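ATP:cob(I)alamin adenosyltransferase (Salmonella enterica subsp. enterica serovar Livingstone, PDB 5CX7) binds heme through the C-terminal domain described here and, as the full-length enzyme, probably converts cob(I)alamin to adenosylcobalamin, the cofactor of propanediol dehydratase. Local coordinates at residues V37-A42 against E46-R51; L57-L62 against G121-S126; P64-T69 against E128-I133. All coordinates share one frame; numbering follows the deposited sequence.

Contact 1 (V37-A42 against E46-R51); sequences VSIVDA and ETVTWR. With HEM (protoporphyrin IX containing Fe), chain B.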
# COMPACT_ATOMS: atom_id res chain seq x y z
N VAL E 37 -10.30 16.12 -16.01
CA VAL E 37 -10.69 15.30 -17.18
C VAL E 37 -9.67 14.25 -17.37
O VAL E 37 -8.47 14.53 -17.32
CB VAL E 37 -10.67 16.12 -18.52
CG1 VAL E 37 -11.10 15.29 -19.70
CG2 VAL E 37 -11.53 17.36 -18.38
N SER E 38 -10.12 13.03 -17.53
CA SER E 38 -9.21 11.96 -17.71
C SER E 38 -9.71 11.05 -18.80
O SER E 38 -10.88 10.71 -18.85
CB SER E 38 -9.03 11.15 -16.38
OG SER E 38 -8.29 9.92 -16.65
N ILE E 39 -8.80 10.63 -19.63
CA ILE E 39 -9.09 9.67 -20.72
C ILE E 39 -8.09 8.51 -20.53
O ILE E 39 -6.91 8.72 -20.45
CB ILE E 39 -8.93 10.27 -22.11
CG1 ILE E 39 -9.83 11.52 -22.25
CG2 ILE E 39 -9.32 9.26 -23.17
CD1 ILE E 39 -9.57 12.34 -23.48
N VAL E 40 -8.64 7.30 -20.59
CA VAL E 40 -7.86 6.08 -20.66
C VAL E 40 -8.15 5.35 -21.99
O VAL E 40 -9.16 5.59 -22.63
CB VAL E 40 -8.09 5.13 -19.46
CG1 VAL E 40 -7.81 5.82 -18.14
CG2 VAL E 40 -9.49 4.56 -19.48
N ASP E 41 -7.19 4.57 -22.44
CA ASP E 41 -7.37 3.77 -23.63
C ASP E 41 -8.13 2.49 -23.32
O ASP E 41 -8.56 2.25 -22.18
CB ASP E 41 -6.02 3.55 -24.37
CG ASP E 41 -5.07 2.60 -23.64
OD1 ASP E 41 -5.45 1.91 -22.68
OD2 ASP E 41 -3.90 2.63 -24.06
N ALA E 42 -8.32 1.65 -24.33
CA ALA E 42 -9.08 0.41 -24.15
C ALA E 42 -8.45 -0.57 -23.18
O ALA E 42 -9.13 -1.48 -22.72
CB ALA E 42 -9.27 -0.31 -25.50
N GLU E 46 -3.78 5.34 -18.65
CA GLU E 46 -3.91 6.81 -18.71
C GLU E 46 -3.35 7.40 -19.97
O GLU E 46 -2.15 7.27 -20.22
CB GLU E 46 -3.17 7.54 -17.54
CG GLU E 46 -4.05 7.42 -16.36
CD GLU E 46 -3.64 8.35 -15.14
OE1 GLU E 46 -3.54 7.97 -13.90
OE2 GLU E 46 -3.40 9.52 -15.51
N THR E 47 -4.18 8.18 -20.67
CA THR E 47 -3.77 8.73 -21.95
C THR E 47 -3.75 10.25 -21.92
O THR E 47 -2.83 10.85 -22.44
CB THR E 47 -4.64 8.14 -23.09
OG1 THR E 47 -4.50 6.72 -23.05
CG2 THR E 47 -4.13 8.63 -24.48
N VAL E 48 -4.77 10.85 -21.31
CA VAL E 48 -4.82 12.26 -21.12
C VAL E 48 -5.33 12.57 -19.74
O VAL E 48 -6.29 11.96 -19.30
CB VAL E 48 -5.79 12.99 -22.11
CG1 VAL E 48 -5.71 14.53 -21.96
CG2 VAL E 48 -5.48 12.64 -23.54
N THR E 49 -4.70 13.54 -19.10
CA THR E 49 -5.27 14.12 -17.93
C THR E 49 -5.16 15.63 -18.09
O THR E 49 -4.13 16.13 -18.46
CB THR E 49 -4.51 13.69 -16.61
OG1 THR E 49 -4.61 12.29 -16.49
CG2 THR E 49 -5.18 14.29 -15.37
N TRP E 50 -6.18 16.33 -17.64
CA TRP E 50 -6.17 17.80 -17.58
C TRP E 50 -6.91 18.30 -16.40
O TRP E 50 -8.05 17.96 -16.16
CB TRP E 50 -6.85 18.37 -18.87
CG TRP E 50 -6.71 19.84 -18.93
CD1 TRP E 50 -7.46 20.77 -18.27
CD2 TRP E 50 -5.68 20.57 -19.59
NE1 TRP E 50 -7.00 22.04 -18.55
CE2 TRP E 50 -5.91 21.94 -19.35
CE3 TRP E 50 -4.60 20.20 -20.40
CZ2 TRP E 50 -5.10 22.94 -19.89
CZ3 TRP E 50 -3.81 21.22 -20.97
CH2 TRP E 50 -4.04 22.53 -20.68
N ARG E 51 -6.24 19.10 -15.56
CA ARG E 51 -6.85 19.64 -14.38
C ARG E 51 -7.07 21.12 -14.52
O ARG E 51 -6.12 21.86 -14.72
CB ARG E 51 -5.97 19.45 -13.13
CG ARG E 51 -6.50 20.12 -11.87
CD ARG E 51 -5.66 19.79 -10.61
NE ARG E 51 -6.30 20.39 -9.43
CZ ARG E 51 -6.10 21.61 -8.93
NH1 ARG E 51 -5.20 22.44 -9.45
NH2 ARG E 51 -6.79 21.99 -7.85
CHA HEM B . -4.67 23.36 -30.98
CHB HEM B . -2.14 19.92 -28.66
CHC HEM B . -5.19 20.56 -24.97
CHD HEM B . -7.37 24.24 -27.16
C1A HEM B . -3.80 22.37 -30.67
C2A HEM B . -2.89 21.82 -31.57
C3A HEM B . -2.19 20.84 -30.92
C4A HEM B . -2.61 20.79 -29.60
CMA HEM B . -1.11 19.95 -31.51
CAA HEM B . -2.73 22.17 -33.05
CBA HEM B . -3.53 21.10 -33.83
CGA HEM B . -4.20 21.61 -35.08
O1A HEM B . -3.67 21.34 -36.19
O2A HEM B . -5.27 22.26 -35.00
C1B HEM B . -2.74 19.80 -27.43
C2B HEM B . -2.35 18.86 -26.47
C3B HEM B . -3.20 19.03 -25.42
C4B HEM B . -4.16 20.10 -25.78
CMB HEM B . -1.18 17.88 -26.66
CAB HEM B . -3.09 18.23 -24.18
CBB HEM B . -3.81 18.31 -23.09
C1C HEM B . -6.06 21.59 -25.23
C2C HEM B . -7.09 22.03 -24.34
C3C HEM B . -7.71 23.12 -24.98
C4C HEM B . -7.04 23.28 -26.25
CMC HEM B . -7.43 21.44 -22.96
CAC HEM B . -8.84 24.01 -24.58
CBC HEM B . -9.51 23.98 -23.46
C1D HEM B . -6.76 24.26 -28.39
C2D HEM B . -7.22 25.27 -29.34
C3D HEM B . -6.50 25.04 -30.46
C4D HEM B . -5.58 23.91 -30.13
CMD HEM B . -8.29 26.33 -29.09
CAD HEM B . -6.57 25.84 -31.76
CBD HEM B . -7.89 25.70 -32.53
CGD HEM B . -7.75 24.93 -33.82
O1D HEM B . -8.22 25.40 -34.91
O2D HEM B . -7.21 23.79 -33.79
NA HEM B . -3.64 21.71 -29.45
NB HEM B . -3.78 20.50 -26.99
NC HEM B . -6.09 22.32 -26.39
ND HEM B . -5.78 23.45 -28.90
FE HEM B . -4.82 22.01 -28.01
O HOH W 1 -2.81 5.43 -24.48
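Ile39 and Val48 lie side by side on one face of an antiparallel hairpin, CD1 of Ile39 4.1 Å from CB of Val48. The isoleucine's CG1 branch is anti to its carbonyl carbon (chi1 -56°), and an extended chi2 carries the terminal methyl along the valine. On the same face Val37 and Trp50 touch only near their roots, CB to CB at 4.4 Å, because the indole leads away from the hairpin. With CG anti to the backbone N (chi1 -173°), the ring reaches the heme: methyl CMC sits 3.8 Å above its plane, over the centre, and vinyl carbon CBB comes within 3.4 Å of Trp50 CE3. The pairing is interrupted by a classic beta bulge, in which Thr47 and Val48 both oppose Ile39. Ile39 O consequently takes two N-H groups, Thr47 N at 2.8 Å and Val48 N at 3.1 Å. Near the turn one water joins Asp41 OD2 to Thr47 OG1, while Asp41 OD1 receives His43 N and Thr45 N, and Thr47 OG1 also bonds Thr45 O; OD1 thus ties the turn, while OD2 links to the facing strand through the water. The face bearing Val37, Ile39 and Val48 packs on helix 14-31, which carries His18, probably an axial heme ligand. Ser38 and Val40, on the other face, meet helix 59-72. Strand 115-123 flanks 36-41, and beyond 46-51 the sheet continues into a strand of a second subunit.

Contact 2 (L57-L62 against G121-S126); sequences LVSSEL and GISGGS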
# COMPACT_ATOMS: atom_id res chain seq x y z
N LEU E 57 -9.43 18.78 -4.86
CA LEU E 57 -8.29 17.85 -4.85
C LEU E 57 -8.65 16.40 -5.04
O LEU E 57 -7.92 15.68 -5.76
CB LEU E 57 -7.43 17.95 -3.59
CG LEU E 57 -6.71 19.23 -3.20
CD1 LEU E 57 -5.91 18.98 -1.93
CD2 LEU E 57 -5.78 19.65 -4.32
N VAL E 58 -9.74 15.96 -4.48
CA VAL E 58 -10.25 14.58 -4.68
C VAL E 58 -10.42 14.17 -6.14
O VAL E 58 -10.26 13.03 -6.51
CB VAL E 58 -11.51 14.21 -3.91
CG1 VAL E 58 -11.28 14.29 -2.41
CG2 VAL E 58 -12.72 15.05 -4.37
N SER E 59 -10.81 15.16 -6.98
CA SER E 59 -11.02 14.90 -8.40
C SER E 59 -9.80 14.45 -9.19
O SER E 59 -9.94 13.71 -10.18
CB SER E 59 -11.61 16.20 -9.05
OG SER E 59 -12.82 16.45 -8.36
N SER E 60 -8.61 14.79 -8.71
CA SER E 60 -7.33 14.23 -9.24
C SER E 60 -7.26 12.70 -9.19
O SER E 60 -6.61 12.08 -10.02
CB SER E 60 -6.10 14.85 -8.58
OG SER E 60 -6.07 16.24 -8.90
N GLU E 61 -7.92 12.12 -8.21
CA GLU E 61 -7.97 10.64 -8.05
C GLU E 61 -9.25 10.09 -8.64
O GLU E 61 -9.20 9.10 -9.35
CB GLU E 61 -7.82 10.32 -6.54
CG GLU E 61 -7.85 8.83 -6.22
CD GLU E 61 -7.32 8.49 -4.85
OE1 GLU E 61 -6.81 9.40 -4.11
OE2 GLU E 61 -7.46 7.30 -4.43
N LEU E 62 -10.38 10.79 -8.40
CA LEU E 62 -11.65 10.27 -8.88
C LEU E 62 -11.83 10.27 -10.40
O LEU E 62 -12.36 9.28 -10.97
CB LEU E 62 -12.86 11.04 -8.27
CG LEU E 62 -13.05 10.91 -6.79
CD1 LEU E 62 -14.10 11.86 -6.31
CD2 LEU E 62 -13.35 9.48 -6.33
N GLY E 121 -13.46 10.04 -17.94
CA GLY E 121 -13.87 10.35 -16.60
C GLY E 121 -13.76 11.80 -16.22
O GLY E 121 -12.80 12.47 -16.56
N ILE E 122 -14.80 12.29 -15.56
CA ILE E 122 -14.89 13.66 -15.10
C ILE E 122 -15.21 13.70 -13.63
O ILE E 122 -16.08 12.99 -13.18
CB ILE E 122 -16.07 14.44 -15.80
CG1 ILE E 122 -15.94 14.37 -17.35
CG2 ILE E 122 -16.10 15.86 -15.32
CD1 ILE E 122 -14.70 15.08 -17.94
N SER E 123 -14.50 14.56 -12.91
CA SER E 123 -14.80 14.78 -11.55
C SER E 123 -14.53 16.21 -11.19
O SER E 123 -13.59 16.84 -11.68
CB SER E 123 -13.94 13.85 -10.60
OG SER E 123 -14.32 14.08 -9.24
N GLY E 124 -15.30 16.70 -10.24
CA GLY E 124 -15.14 18.07 -9.73
C GLY E 124 -16.40 18.83 -9.45
O GLY E 124 -16.44 19.74 -8.60
N GLY E 125 -17.47 18.44 -10.14
CA GLY E 125 -18.79 18.98 -9.85
C GLY E 125 -19.68 18.02 -9.10
O GLY E 125 -19.20 17.14 -8.36
N SER E 126 -20.98 18.29 -9.13
CA SER E 126 -21.94 17.34 -8.62
C SER E 126 -21.81 16.16 -9.55
O SER E 126 -21.33 16.34 -10.68
CB SER E 126 -23.39 17.94 -8.60
OG SER E 126 -23.75 18.26 -9.94
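Ser59 and Ser123 join a helix to the end of a strand through their hydroxyls, OG to OG at 2.9 Å, and either could be the donor. Along the first segment, Val58 serves through its backbone: its carbonyl oxygen accepts both Glu61 N and Leu62 N. Ser59 then supplies most of the helix's share of the contact. Its OG is anti to the carbonyl carbon (chi1 -59°), a setting that directs it at the strand, where Ser123 OG comes to meet it anti to its own backbone N (chi1 -178°). Ser59 CB also lies 3.4 Å from the backbone oxygen Ser123 O, so the serine packs against the strand's main chain as well. Gly124 N approaches Ser59 OG at 3.1 Å, but at an angle too poor for a hydrogen bond. Gly124 has a positive phi (140°), and the chain leaves the strand there. Ser60 and Glu61 turn the other way; the glutamate forms salt bridges with Lys65 and with Lys100 of a third subunit. Leu62, one turn after Ser59, lays CB 3.5 Å from Ser123 OG. That hydroxyl also bonds a glycerol probably left by crystallisation, which Gly124 N and Gly125 O hold as well. Past the glycines, Ser126 takes the N-cap position of helix 127-139, its side chain capping a backbone N, and Gln129 OE1 accepts Ser126 N, an arrangement consistent with a capping box. The whole is a helix laid on one face of an antiparallel sheet of strand order 2-1-4-3, the architecture of this HbpS-like domain of the GAF clan.

Contact 3 (P64-T69 against E128-I133); sequences PKKAWT and EQDMDI. With GOL (glycerol), chain C.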
# COMPACT_ATOMS: atom_id res chain seq x y z
N PRO E 64 -9.49 9.88 -13.00
CA PRO E 64 -8.85 8.76 -13.69
C PRO E 64 -9.46 7.44 -13.28
O PRO E 64 -9.56 6.50 -14.11
CB PRO E 64 -7.39 8.83 -13.26
CG PRO E 64 -7.23 10.23 -12.68
CD PRO E 64 -8.53 10.74 -12.29
N LYS E 65 -9.85 7.33 -12.03
CA LYS E 65 -10.57 6.10 -11.59
C LYS E 65 -11.87 5.86 -12.33
O LYS E 65 -12.23 4.72 -12.65
CB LYS E 65 -10.78 6.09 -10.07
CG LYS E 65 -9.43 5.86 -9.34
CD LYS E 65 -9.62 5.87 -7.87
CE LYS E 65 -8.29 5.30 -7.21
NZ LYS E 65 -8.48 5.15 -5.77
N LYS E 66 -12.66 6.91 -12.49
CA LYS E 66 -13.88 6.75 -13.29
C LYS E 66 -13.63 6.24 -14.67
O LYS E 66 -14.38 5.42 -15.23
CB LYS E 66 -14.69 8.04 -13.31
CG LYS E 66 -15.34 8.42 -12.03
CD LYS E 66 -16.20 9.70 -12.20
CE LYS E 66 -16.53 10.32 -10.84
NZ LYS E 66 -17.30 11.58 -10.97
N ALA E 67 -12.61 6.81 -15.32
CA ALA E 67 -12.28 6.46 -16.67
C ALA E 67 -11.83 5.03 -16.75
O ALA E 67 -12.28 4.25 -17.64
CB ALA E 67 -11.21 7.37 -17.20
N TRP E 68 -10.97 4.65 -15.77
CA TRP E 68 -10.51 3.27 -15.71
C TRP E 68 -11.65 2.27 -15.44
O TRP E 68 -11.71 1.21 -16.10
CB TRP E 68 -9.45 3.11 -14.60
CG TRP E 68 -8.85 1.76 -14.61
CD1 TRP E 68 -7.79 1.35 -15.31
CD2 TRP E 68 -9.23 0.66 -13.80
NE1 TRP E 68 -7.48 0.03 -15.03
CE2 TRP E 68 -8.33 -0.43 -14.10
CE3 TRP E 68 -10.22 0.46 -12.84
CZ2 TRP E 68 -8.39 -1.65 -13.47
CZ3 TRP E 68 -10.34 -0.83 -12.28
CH2 TRP E 68 -9.41 -1.82 -12.56
N THR E 69 -12.55 2.62 -14.52
CA THR E 69 -13.70 1.77 -14.21
C THR E 69 -14.53 1.46 -15.47
O THR E 69 -15.00 0.35 -15.65
CB THR E 69 -14.59 2.48 -13.17
OG1 THR E 69 -13.87 2.71 -11.95
CG2 THR E 69 -15.79 1.68 -12.85
N GLU E 128 -24.23 14.95 -11.27
CA GLU E 128 -24.97 15.40 -12.47
C GLU E 128 -24.12 16.25 -13.37
O GLU E 128 -24.19 16.16 -14.59
CB GLU E 128 -26.26 16.13 -12.06
CG GLU E 128 -27.30 15.25 -11.37
CD GLU E 128 -27.06 15.00 -9.86
OE1 GLU E 128 -26.13 15.57 -9.22
OE2 GLU E 128 -27.82 14.15 -9.37
N GLN E 129 -23.40 17.19 -12.80
CA GLN E 129 -22.54 18.07 -13.60
C GLN E 129 -21.44 17.29 -14.30
O GLN E 129 -21.14 17.53 -15.45
CB GLN E 129 -21.94 19.20 -12.79
CG GLN E 129 -22.92 20.25 -12.38
CD GLN E 129 -22.33 21.22 -11.38
OE1 GLN E 129 -21.50 20.88 -10.51
NE2 GLN E 129 -22.74 22.46 -11.49
N ASP E 130 -20.87 16.32 -13.58
CA ASP E 130 -19.82 15.51 -14.13
C ASP E 130 -20.31 14.67 -15.30
O ASP E 130 -19.64 14.61 -16.33
CB ASP E 130 -19.25 14.54 -13.05
CG ASP E 130 -18.50 15.19 -11.95
OD1 ASP E 130 -18.00 16.35 -11.99
OD2 ASP E 130 -18.27 14.46 -10.89
N MET E 131 -21.52 14.13 -15.19
CA MET E 131 -22.13 13.41 -16.26
C MET E 131 -22.41 14.34 -17.46
O MET E 131 -22.28 13.92 -18.60
CB MET E 131 -23.40 12.71 -15.79
CG MET E 131 -23.09 11.52 -14.80
SD MET E 131 -24.52 10.86 -14.02
CE MET E 131 -25.24 10.03 -15.43
N ASP E 132 -22.96 15.49 -17.21
CA ASP E 132 -23.24 16.48 -18.27
C ASP E 132 -22.00 16.81 -19.04
O ASP E 132 -21.98 16.78 -20.29
CB ASP E 132 -23.83 17.72 -17.60
CG ASP E 132 -24.18 18.89 -18.60
OD1 ASP E 132 -23.55 18.99 -19.65
OD2 ASP E 132 -24.92 19.77 -18.18
N ILE E 133 -20.94 17.15 -18.33
CA ILE E 133 -19.65 17.41 -18.96
C ILE E 133 -19.12 16.25 -19.81
O ILE E 133 -18.75 16.47 -20.94
CB ILE E 133 -18.61 17.85 -17.93
CG1 ILE E 133 -19.02 19.21 -17.28
CG2 ILE E 133 -17.22 17.96 -18.51
CD1 ILE E 133 -18.40 19.47 -15.92
C1 GOL C . -17.43 13.57 -7.91
O1 GOL C . -16.64 13.39 -9.04
C2 GOL C . -17.03 14.78 -7.07
O2 GOL C . -16.82 16.00 -7.79
C3 GOL C . -18.26 14.85 -6.19
O3 GOL C . -18.30 16.05 -5.55
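Lys66 and Asp130 form a buried interhelical salt bridge, NZ to OD2 at 3.0 Å, in the alpha/beta fold of the HbpS-like domain. Segments 64-69 and 128-133 are otherwise well separated: their nearest alpha carbons, those of the same two residues, stand 10.6 Å apart. The lysine covers the gap because its chain is extended beyond CG, and it meets the aspartate at about a right angle. Close packing is confined to the charged ends. Around NZ gather Asp130 OD2, the carbonyl oxygens of Gly105 and Ile122, and O1 of a glycerol probably taken from the crystallisation liquor, at 2.7 Å from NZ. The same O1 donates to Asp130 OD2, also over 2.7 Å, closing a triangle of polar atoms. Such an oxygen-rich setting would be expected to stabilise the ammonium charge, and the ammonium group would probably help keep the carboxylate ionised. The second carboxylate oxygen, Asp130 OD1, accepts Gly125 N, which, with the bonds to OD2, helps fix the rotation of the group and ties it to the loop before its own helix. The segments bury only about 60 Å² between them, all of it on Lys66 and Asp130. On the loose side Glu128 lies exposed, and Asp132 turns to Arg27 of helix 14-31 in a separate salt bridge. In helix 59-72 the Lys65 side chain pairs with Glu61, and its carbonyl oxygen is gripped twice by Thr69: N and OG1, the latter 2.7 Å from Lys65 O, arrive from opposite faces of the carbonyl plane.

The three contacts illustrate how one sheet can organise helices on both its faces. Contact 1 closes first along the chain; contacts 2 and 3 follow and interleave, since 57-62 and 64-69 share helix 59-72, whereas 121-126 and 128-133 come from strand 115-123 and the helix after it. The centres of contacts 1 and 2 lie about 12 Å apart. Contact 3 is centred about 11 Å from contact 1 and about 8 Å from contact 2. Strands 36-41 and 115-123 are sheet neighbours, joined where Ser38 O probably accepts Gly121 N. Ser38 and Val40 also touch Pro64 and Ala67, linking the heme-side hairpin to the polar cluster within one compact domain.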